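Local coordinates for Mlr3007 protein (Mesorhizobium loti, PDB 3QQM) that probably transfers the amino group between leucine, isoleucine or valine and 2-oxoglutarate, as a pyridoxal-phosphate-dependent class-IV aminotransferase, at residues A[33-38]-A[181-186]; A[58-63]-A[73-78]; A[155-160]-A[193-198]. All coordinates share one frame; numbering follows the deposited sequence.

Contact 1 (A[33-38]-A[181-186]); sequences FDRHLA and RAELLD
Asp186 OD2 takes two hydrogen bonds from the guanidinium of Arg35, at 2.7 Å from NH2 and 2.9 Å from NH1. In this fold type IV of the pyridoxal-phosphate enzymes, the salt bridge joins helix 33-47, which lies against an antiparallel sheet, to helix 179-186, which packs on strand 156-160 of the mixed sheet. The contact lies at the surface. The two short helical segments cross at 117° with their axes 11.1 Å apart, so one long side chain does the bridging. The Arg35 chain is extended from CG to NE and brings the guanidinium end-on to the carboxylate. OD2 sits near the guanidinium plane, at its edge, and the two planes are 44° apart. Both nitrogens share this one oxygen. The bond from NH2 uses the anti lone pair of OD2, while NH1 meets the same side from well out of the carboxylate plane. Both bonds are bent. Glu183 CA and the backbone O of Ala182 lie over one guanidinium face, near its rim. Glu183 CB also packs 3.7 Å from Arg35 NE. The Glu183 carboxylate makes no direct bond to Arg35; its OE1 forms a salt bridge with Arg32. Its OE2 is joined to Arg35 NE by one water, which donates to OE2 at 2.7 Å and accepts from NE at 3.0 Å.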
loop_
_atom_site.group_PDB
_atom_site.type_symbol
_atom_site.label_atom_id
_atom_site.label_comp_id
_atom_site.label_asym_id
_atom_site.label_seq_id
_atom_site.Cartn_x
_atom_site.Cartn_y
_atom_site.Cartn_z
ATOM N N PHE A 33 -10.847 -5.080 7.199
ATOM C CA PHE A 33 -10.387 -4.875 8.563
ATOM C C PHE A 33 -9.552 -6.012 9.089
ATOM O O PHE A 33 -8.468 -5.785 9.572
ATOM C CB PHE A 33 -11.590 -4.596 9.487
ATOM C CG PHE A 33 -11.225 -4.076 10.879
ATOM C CD1 PHE A 33 -10.058 -3.341 11.106
ATOM C CD2 PHE A 33 -12.185 -4.097 11.890
ATOM C CE1 PHE A 33 -9.791 -2.805 12.369
ATOM C CE2 PHE A 33 -11.926 -3.539 13.145
ATOM C CZ PHE A 33 -10.735 -2.901 13.380
ATOM N N ASP A 34 -10.026 -7.235 8.959
ATOM C CA ASP A 34 -9.267 -8.358 9.484
ATOM C C ASP A 34 -7.912 -8.517 8.771
ATOM O O ASP A 34 -6.919 -8.807 9.415
ATOM C CB ASP A 34 -10.087 -9.651 9.509
ATOM C CG ASP A 34 -10.645 -10.022 8.172
ATOM O OD1 ASP A 34 -10.379 -9.298 7.180
ATOM O OD2 ASP A 34 -11.364 -11.041 8.118
ATOM N N ARG A 35 -7.866 -8.303 7.475
ATOM C CA ARG A 35 -6.600 -8.391 6.795
ATOM C C ARG A 35 -5.631 -7.340 7.365
ATOM O O ARG A 35 -4.493 -7.666 7.609
ATOM C CB ARG A 35 -6.742 -8.249 5.291
ATOM C CG ARG A 35 -7.494 -9.425 4.628
ATOM C CD ARG A 35 -7.395 -9.360 3.114
ATOM N NE ARG A 35 -8.040 -10.496 2.478
ATOM C CZ ARG A 35 -7.452 -11.679 2.250
ATOM N NH1 ARG A 35 -6.207 -11.908 2.643
ATOM N NH2 ARG A 35 -8.138 -12.660 1.661
ATOM N N HIS A 36 -6.112 -6.110 7.616
ATOM C CA HIS A 36 -5.259 -5.036 8.161
ATOM C C HIS A 36 -4.696 -5.375 9.532
ATOM O O HIS A 36 -3.520 -5.163 9.778
ATOM C CB HIS A 36 -5.986 -3.680 8.227
ATOM C CG HIS A 36 -6.206 -3.054 6.884
ATOM N ND1 HIS A 36 -5.194 -2.437 6.176
ATOM C CD2 HIS A 36 -7.317 -2.950 6.117
ATOM C CE1 HIS A 36 -5.670 -2.006 5.023
ATOM N NE2 HIS A 36 -6.954 -2.304 4.963
ATOM N N LEU A 37 -5.546 -5.865 10.426
ATOM C CA LEU A 37 -5.117 -6.228 11.769
ATOM C C LEU A 37 -4.191 -7.462 11.723
ATOM O O LEU A 37 -3.226 -7.539 12.455
ATOM C CB LEU A 37 -6.331 -6.470 12.671
ATOM C CG LEU A 37 -7.200 -5.232 12.896
ATOM C CD1 LEU A 37 -8.418 -5.547 13.721
ATOM C CD2 LEU A 37 -6.407 -4.163 13.585
ATOM N N ALA A 38 -4.478 -8.403 10.842
ATOM C CA ALA A 38 -3.622 -9.583 10.708
ATOM C C ALA A 38 -2.210 -9.120 10.385
ATOM O O ALA A 38 -1.264 -9.549 11.030
ATOM C CB ALA A 38 -4.125 -10.541 9.625
ATOM N N ARG A 181 -4.017 -6.374 -2.400
ATOM C CA ARG A 181 -3.255 -7.384 -3.138
ATOM C C ARG A 181 -3.566 -8.754 -2.613
ATOM O O ARG A 181 -3.868 -9.654 -3.375
ATOM C CB ARG A 181 -1.760 -7.132 -2.997
ATOM C CG ARG A 181 -0.855 -8.156 -3.667
ATOM C CD ARG A 181 0.602 -7.830 -3.334
ATOM N NE ARG A 181 1.562 -8.749 -3.947
ATOM C CZ ARG A 181 1.935 -9.904 -3.430
ATOM N NH1 ARG A 181 1.430 -10.327 -2.270
ATOM N NH2 ARG A 181 2.823 -10.652 -4.085
ATOM N N ALA A 182 -3.501 -8.912 -1.298
ATOM C CA ALA A 182 -3.790 -10.186 -0.683
ATOM C C ALA A 182 -5.224 -10.637 -0.981
ATOM O O ALA A 182 -5.474 -11.811 -1.234
ATOM C CB ALA A 182 -3.583 -10.090 0.820
ATOM N N GLU A 183 -6.183 -9.727 -0.911
ATOM C CA GLU A 183 -7.555 -10.134 -1.154
ATOM C C GLU A 183 -7.739 -10.619 -2.598
ATOM O O GLU A 183 -8.443 -11.594 -2.835
ATOM C CB GLU A 183 -8.536 -9.005 -0.857
ATOM C CG GLU A 183 -10.036 -9.442 -0.819
ATOM C CD GLU A 183 -10.970 -8.287 -0.462
ATOM O OE1 GLU A 183 -11.053 -7.312 -1.240
ATOM O OE2 GLU A 183 -11.668 -8.375 0.585
ATOM N N LEU A 184 -7.124 -9.921 -3.545
ATOM C CA LEU A 184 -7.246 -10.280 -4.940
ATOM C C LEU A 184 -6.560 -11.613 -5.222
ATOM O O LEU A 184 -7.014 -12.373 -6.077
ATOM C CB LEU A 184 -6.671 -9.186 -5.843
ATOM C CG LEU A 184 -7.327 -7.805 -5.831
ATOM C CD1 LEU A 184 -6.485 -6.863 -6.674
ATOM C CD2 LEU A 184 -8.779 -7.838 -6.330
ATOM N N LEU A 185 -5.474 -11.903 -4.503
ATOM C CA LEU A 185 -4.763 -13.158 -4.693
ATOM C C LEU A 185 -5.594 -14.295 -4.162
ATOM O O LEU A 185 -5.721 -15.331 -4.822
ATOM C CB LEU A 185 -3.379 -13.138 -4.015
ATOM C CG LEU A 185 -2.271 -12.370 -4.758
ATOM C CD1 LEU A 185 -1.059 -12.115 -3.878
ATOM C CD2 LEU A 185 -1.876 -13.139 -6.035
ATOM N N ASP A 186 -6.161 -14.110 -2.969
ATOM C CA ASP A 186 -6.995 -15.157 -2.358
ATOM C C ASP A 186 -8.307 -15.412 -3.139
ATOM O O ASP A 186 -8.857 -16.498 -3.079
ATOM C CB ASP A 186 -7.307 -14.829 -0.883
ATOM C CG ASP A 186 -6.071 -14.913 0.025
ATOM O OD1 ASP A 186 -5.037 -15.501 -0.392
ATOM O OD2 ASP A 186 -6.152 -14.408 1.171
HETATM O O HOH W 1 -11.074 -10.244 2.392
#

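Contact 2 (A[58-63]-A[73-78]); sequences EVLSDA and TRLALA
Leu60 and Val59 on helix 53-64 close on Leu75 of strand 71-78. This is a helix packed on an antiparallel sheet, in an alpha/beta part of the fold of class-IV aminotransferases. The segments run nearly antiparallel, at 154°, with their axes 9.9 Å apart. Leu60 and Leu75 lie nearest each other in backbone register.

The contacts are apolar and made by methyl groups. Leu75 CD1 is shared by two helix residues. It lies 3.8 Å from Leu60 CD2 and 3.8 Å from Val59 CG2. The Leu60 and Leu75 side chains cross at about a right angle, and so do those of Val59 and Leu75. A further methyl pair of these two leucines is looser, with Leu60 CD1 4.2 Å from Leu75 CD2. Leu75 holds CG anti to its backbone N (chi1 -177°), and its CB points toward the helix. In Leu60 CG lies anti to the carbonyl carbon (chi1 -69°), and the branched end reaches the strand although the CB bond does not aim at it.

The same packing continues beyond the two segments. Leu60 also touches Met22 of strand 17-25 and Phe33 of helix 33-47, and Leu75 touches Leu40 of that helix. Val59 lies on Ala85 of strand 83-89. With an alanine in place of Leu60, a gap is likely to open beside Leu75, whose CD1 would keep only the Val59 methyl of this helix segment, and the Thr73 methyl would lose its neighbour on the helix.

Thr73 meets the helix through its methyl. Its CG2 lies 4.1 Å from Leu60 CD2.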
loop_
_atom_site.group_PDB
_atom_site.type_symbol
_atom_site.label_atom_id
_atom_site.label_comp_id
_atom_site.label_asym_id
_atom_site.label_seq_id
_atom_site.Cartn_x
_atom_site.Cartn_y
_atom_site.Cartn_z
ATOM N N GLU A 58 -9.430 0.823 21.120
ATOM C CA GLU A 58 -9.799 2.071 21.769
ATOM C C GLU A 58 -9.522 3.250 20.875
ATOM O O GLU A 58 -10.414 4.072 20.663
ATOM C CB GLU A 58 -9.077 2.279 23.135
ATOM C CG GLU A 58 -9.575 1.362 24.301
ATOM C CD GLU A 58 -8.762 1.507 25.621
ATOM O OE1 GLU A 58 -9.187 0.881 26.639
ATOM O OE2 GLU A 58 -7.705 2.222 25.657
ATOM N N VAL A 59 -8.300 3.359 20.349
ATOM C CA VAL A 59 -7.981 4.511 19.496
ATOM C C VAL A 59 -8.829 4.532 18.205
ATOM O O VAL A 59 -9.282 5.589 17.782
ATOM C CB VAL A 59 -6.464 4.640 19.173
ATOM C CG1 VAL A 59 -5.682 4.792 20.446
ATOM C CG2 VAL A 59 -5.939 3.449 18.368
ATOM N N LEU A 60 -9.055 3.370 17.598
ATOM C CA LEU A 60 -9.875 3.301 16.378
ATOM C C LEU A 60 -11.331 3.716 16.675
ATOM O O LEU A 60 -11.913 4.511 15.940
ATOM C CB LEU A 60 -9.828 1.912 15.761
ATOM C CG LEU A 60 -8.488 1.519 15.164
ATOM C CD1 LEU A 60 -8.467 0.028 14.792
ATOM C CD2 LEU A 60 -8.156 2.418 13.969
ATOM N N SER A 61 -11.893 3.189 17.756
ATOM C CA SER A 61 -13.254 3.523 18.160
ATOM C C SER A 61 -13.381 5.038 18.409
ATOM O O SER A 61 -14.319 5.663 17.936
ATOM C CB SER A 61 -13.653 2.726 19.424
ATOM O OG SER A 61 -14.955 3.083 19.882
ATOM N N ASP A 62 -12.444 5.629 19.144
ATOM C CA ASP A 62 -12.487 7.092 19.384
ATOM C C ASP A 62 -12.342 7.909 18.110
ATOM O O ASP A 62 -13.017 8.908 17.949
ATOM C CB ASP A 62 -11.413 7.542 20.357
ATOM C CG ASP A 62 -11.668 7.067 21.776
ATOM O OD1 ASP A 62 -12.729 6.430 22.033
ATOM O OD2 ASP A 62 -10.785 7.334 22.636
ATOM N N ALA A 63 -11.446 7.492 17.217
ATOM C CA ALA A 63 -11.221 8.216 15.956
ATOM C C ALA A 63 -12.451 8.220 15.048
ATOM O O ALA A 63 -12.715 9.207 14.361
ATOM C CB ALA A 63 -10.008 7.637 15.215
ATOM N N THR A 73 -8.598 6.354 7.308
ATOM C CA THR A 73 -8.142 6.173 8.651
ATOM C C THR A 73 -6.713 5.699 8.695
ATOM O O THR A 73 -6.384 4.703 8.086
ATOM C CB THR A 73 -9.006 5.129 9.343
ATOM O OG1 THR A 73 -10.388 5.530 9.265
ATOM C CG2 THR A 73 -8.564 4.945 10.810
ATOM N N ARG A 74 -5.861 6.424 9.417
ATOM C CA ARG A 74 -4.471 6.031 9.549
ATOM C C ARG A 74 -4.209 5.574 10.984
ATOM O O ARG A 74 -4.352 6.352 11.927
ATOM C CB ARG A 74 -3.511 7.176 9.205
ATOM C CG ARG A 74 -2.042 6.711 9.189
ATOM C CD ARG A 74 -1.018 7.828 9.220
ATOM N NE ARG A 74 -1.141 8.615 10.449
ATOM C CZ ARG A 74 -1.613 9.863 10.512
ATOM N NH1 ARG A 74 -1.918 10.545 9.401
ATOM N NH2 ARG A 74 -1.709 10.463 11.683
ATOM N N LEU A 75 -3.776 4.322 11.120
ATOM C CA LEU A 75 -3.436 3.708 12.412
ATOM C C LEU A 75 -1.929 3.562 12.462
ATOM O O LEU A 75 -1.346 3.090 11.495
ATOM C CB LEU A 75 -4.071 2.337 12.528
ATOM C CG LEU A 75 -3.875 1.586 13.838
ATOM C CD1 LEU A 75 -4.530 2.330 15.012
ATOM C CD2 LEU A 75 -4.424 0.139 13.710
ATOM N N ALA A 76 -1.296 3.983 13.563
ATOM C CA ALA A 76 0.163 3.892 13.710
ATOM C C ALA A 76 0.547 3.311 15.062
ATOM O O ALA A 76 -0.069 3.616 16.068
ATOM C CB ALA A 76 0.823 5.255 13.520
ATOM N N LEU A 77 1.587 2.480 15.056
ATOM C CA LEU A 77 2.089 1.832 16.257
ATOM C C LEU A 77 3.606 2.007 16.416
ATOM O O LEU A 77 4.380 1.713 15.503
ATOM C CB LEU A 77 1.775 0.345 16.177
ATOM C CG LEU A 77 2.182 -0.541 17.345
ATOM C CD1 LEU A 77 1.359 -0.199 18.604
ATOM C CD2 LEU A 77 2.022 -2.013 16.940
ATOM N N ALA A 78 4.013 2.476 17.580
ATOM C CA ALA A 78 5.418 2.639 17.916
ATOM C C ALA A 78 5.868 1.393 18.694
ATOM O O ALA A 78 5.041 0.715 19.331
ATOM C CB ALA A 78 5.653 3.906 18.744
#

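Contact 3 (A[155-160]-A[193-198]); sequences TNVFAD and AIYSYD
Strand 156-160 and the segment 193-198 keep their backbones well apart, with the CA atoms of Ala159 and Tyr195 9.5 Å from each other as the nearest pair. Tyr195 spans this distance with its ring. Its CG sits between the backbone N and the carbonyl carbon (chi1 50°), and its CB points toward the strand. The phenol end then meets two residues whose side chains leave the same face of the strand. Val157 CG1 comes to the ring edge, near the ring plane, and lies 3.5 Å from Tyr195 OH. Ala159 CB approaches obliquely, 3.8 Å from OH and 4.0 Å from CZ. Both contacts are van der Waals in kind. The polar need of the buried hydroxyl is met by a hydrogen bond with the backbone O of Ala167, on strand 166-169. Beyond Tyr195 the chain leads into the short, weakly bonded helix 197-200, with Ser196 at the N-cap. On the other face of the strand, Phe158 packs on helix 179-186. The arrangement is that of a strand of a mixed beta-sheet, packed by a helix on one face and met on the other by a tyrosine from the connection after strand 190-193.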
loop_
_atom_site.group_PDB
_atom_site.type_symbol
_atom_site.label_atom_id
_atom_site.label_comp_id
_atom_site.label_asym_id
_atom_site.label_seq_id
_atom_site.Cartn_x
_atom_site.Cartn_y
_atom_site.Cartn_z
ATOM N N THR A 155 0.975 1.877 -3.666
ATOM C CA THR A 155 0.097 0.903 -4.277
ATOM C C THR A 155 0.854 -0.307 -4.776
ATOM O O THR A 155 2.067 -0.275 -4.894
ATOM C CB THR A 155 -0.577 1.504 -5.527
ATOM O OG1 THR A 155 0.433 2.025 -6.392
ATOM C CG2 THR A 155 -1.544 2.649 -5.189
ATOM N N ASN A 156 0.110 -1.390 -5.012
ATOM C CA ASN A 156 0.626 -2.581 -5.638
ATOM C C ASN A 156 0.159 -2.486 -7.100
ATOM O O ASN A 156 -0.827 -1.818 -7.386
ATOM C CB ASN A 156 0.118 -3.842 -4.960
ATOM C CG ASN A 156 0.792 -4.096 -3.609
ATOM O OD1 ASN A 156 0.136 -4.118 -2.567
ATOM N ND2 ASN A 156 2.122 -4.257 -3.628
ATOM N N VAL A 157 0.873 -3.159 -8.004
ATOM C CA VAL A 157 0.606 -3.123 -9.445
ATOM C C VAL A 157 -0.117 -4.368 -9.911
ATOM O O VAL A 157 0.156 -5.458 -9.445
ATOM C CB VAL A 157 1.939 -3.002 -10.224
ATOM C CG1 VAL A 157 1.693 -2.969 -11.747
ATOM C CG2 VAL A 157 2.702 -1.770 -9.766
ATOM N N PHE A 158 -1.034 -4.196 -10.854
ATOM C CA PHE A 158 -1.830 -5.294 -11.383
ATOM C C PHE A 158 -1.948 -5.087 -12.873
ATOM O O PHE A 158 -2.489 -4.056 -13.333
ATOM C CB PHE A 158 -3.207 -5.306 -10.736
ATOM C CG PHE A 158 -3.163 -5.401 -9.237
ATOM C CD1 PHE A 158 -3.085 -4.261 -8.467
ATOM C CD2 PHE A 158 -3.205 -6.624 -8.610
ATOM C CE1 PHE A 158 -3.039 -4.334 -7.110
ATOM C CE2 PHE A 158 -3.137 -6.716 -7.262
ATOM C CZ PHE A 158 -3.063 -5.560 -6.492
ATOM N N ALA A 159 -1.429 -6.060 -13.628
ATOM C CA ALA A 159 -1.398 -5.980 -15.071
ATOM C C ALA A 159 -2.122 -7.145 -15.724
ATOM O O ALA A 159 -1.888 -8.314 -15.394
ATOM C CB ALA A 159 0.047 -5.909 -15.544
ATOM N N ASP A 160 -2.997 -6.806 -16.663
ATOM C CA ASP A 160 -3.783 -7.773 -17.410
ATOM C C ASP A 160 -3.178 -7.884 -18.784
ATOM O O ASP A 160 -3.312 -6.966 -19.597
ATOM C CB ASP A 160 -5.210 -7.274 -17.503
ATOM C CG ASP A 160 -6.148 -8.243 -18.237
ATOM O OD1 ASP A 160 -5.689 -9.200 -18.925
ATOM O OD2 ASP A 160 -7.361 -8.029 -18.092
ATOM N N ALA A 193 3.520 -12.862 -10.454
ATOM C CA ALA A 193 4.269 -12.872 -11.702
ATOM C C ALA A 193 5.465 -11.935 -11.608
ATOM O O ALA A 193 5.628 -11.248 -10.641
ATOM C CB ALA A 193 3.346 -12.485 -12.890
ATOM N N ILE A 194 6.302 -11.962 -12.632
ATOM C CA ILE A 194 7.500 -11.145 -12.703
ATOM C C ILE A 194 7.506 -10.428 -14.048
ATOM O O ILE A 194 7.275 -11.034 -15.092
ATOM C CB ILE A 194 8.749 -12.006 -12.604
ATOM C CG1 ILE A 194 8.705 -12.867 -11.343
ATOM C CG2 ILE A 194 9.992 -11.142 -12.598
ATOM C CD1 ILE A 194 9.857 -13.914 -11.275
ATOM N N TYR A 195 7.746 -9.133 -14.019
ATOM C CA TYR A 195 7.793 -8.357 -15.247
ATOM C C TYR A 195 8.503 -7.015 -15.051
ATOM O O TYR A 195 8.602 -6.506 -13.944
ATOM C CB TYR A 195 6.380 -8.177 -15.845
ATOM C CG TYR A 195 5.301 -7.682 -14.889
ATOM C CD1 TYR A 195 5.248 -6.361 -14.474
ATOM C CD2 TYR A 195 4.284 -8.512 -14.488
ATOM C CE1 TYR A 195 4.227 -5.914 -13.625
ATOM C CE2 TYR A 195 3.242 -8.058 -13.674
ATOM C CZ TYR A 195 3.231 -6.779 -13.235
ATOM O OH TYR A 195 2.207 -6.373 -12.401
ATOM N N SER A 196 9.007 -6.479 -16.152
ATOM C CA SER A 196 9.717 -5.215 -16.177
ATOM C C SER A 196 8.811 -4.096 -16.627
ATOM O O SER A 196 7.678 -4.330 -17.016
ATOM C CB SER A 196 10.845 -5.293 -17.194
ATOM O OG SER A 196 10.300 -5.413 -18.474
ATOM N N TYR A 197 9.337 -2.873 -16.632
ATOM C CA TYR A 197 8.564 -1.728 -17.067
ATOM C C TYR A 197 8.196 -1.904 -18.506
ATOM O O TYR A 197 7.055 -1.671 -18.897
ATOM C CB TYR A 197 9.350 -0.425 -16.921
ATOM C CG TYR A 197 8.468 0.789 -17.009
ATOM C CD1 TYR A 197 7.559 1.044 -15.996
ATOM C CD2 TYR A 197 8.573 1.712 -18.055
ATOM C CE1 TYR A 197 6.733 2.153 -16.014
ATOM C CE2 TYR A 197 7.744 2.866 -18.089
ATOM C CZ TYR A 197 6.828 3.067 -17.050
ATOM O OH TYR A 197 5.957 4.141 -16.972
ATOM N N ASP A 198 9.154 -2.357 -19.288
ATOM C CA ASP A 198 8.941 -2.534 -20.717
ATOM C C ASP A 198 7.842 -3.578 -21.025
ATOM O O ASP A 198 7.053 -3.382 -21.935
ATOM C CB ASP A 198 10.250 -2.909 -21.393
ATOM C CG ASP A 198 10.151 -2.837 -22.878
ATOM O OD1 ASP A 198 10.172 -1.713 -23.438
ATOM O OD2 ASP A 198 10.068 -3.913 -23.483
#

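In the fold
Contact 1 links the part built on the four-stranded antiparallel sheet with the part built on the mixed sheet. Contacts 2 and 3 lie on opposite sides of the chain's centre, their own centres 32 Å apart. Each touches contact 1. Phe33 CE1 of contact 1 packs 4.0 Å from Leu60 CD1 of contact 2. Leu184 CD1 of contact 1 lies 3.4 Å from Phe158 CE2 of contact 3. Contacts 2 and 3 do not touch, and their nearest atoms are about 14 Å apart. Contact 2 falls within the chain between the segments of contact 1, whereas those of contacts 1 and 3 alternate. The pyridoxal-phosphate-bearing Lys118 belongs to none of the three contacts.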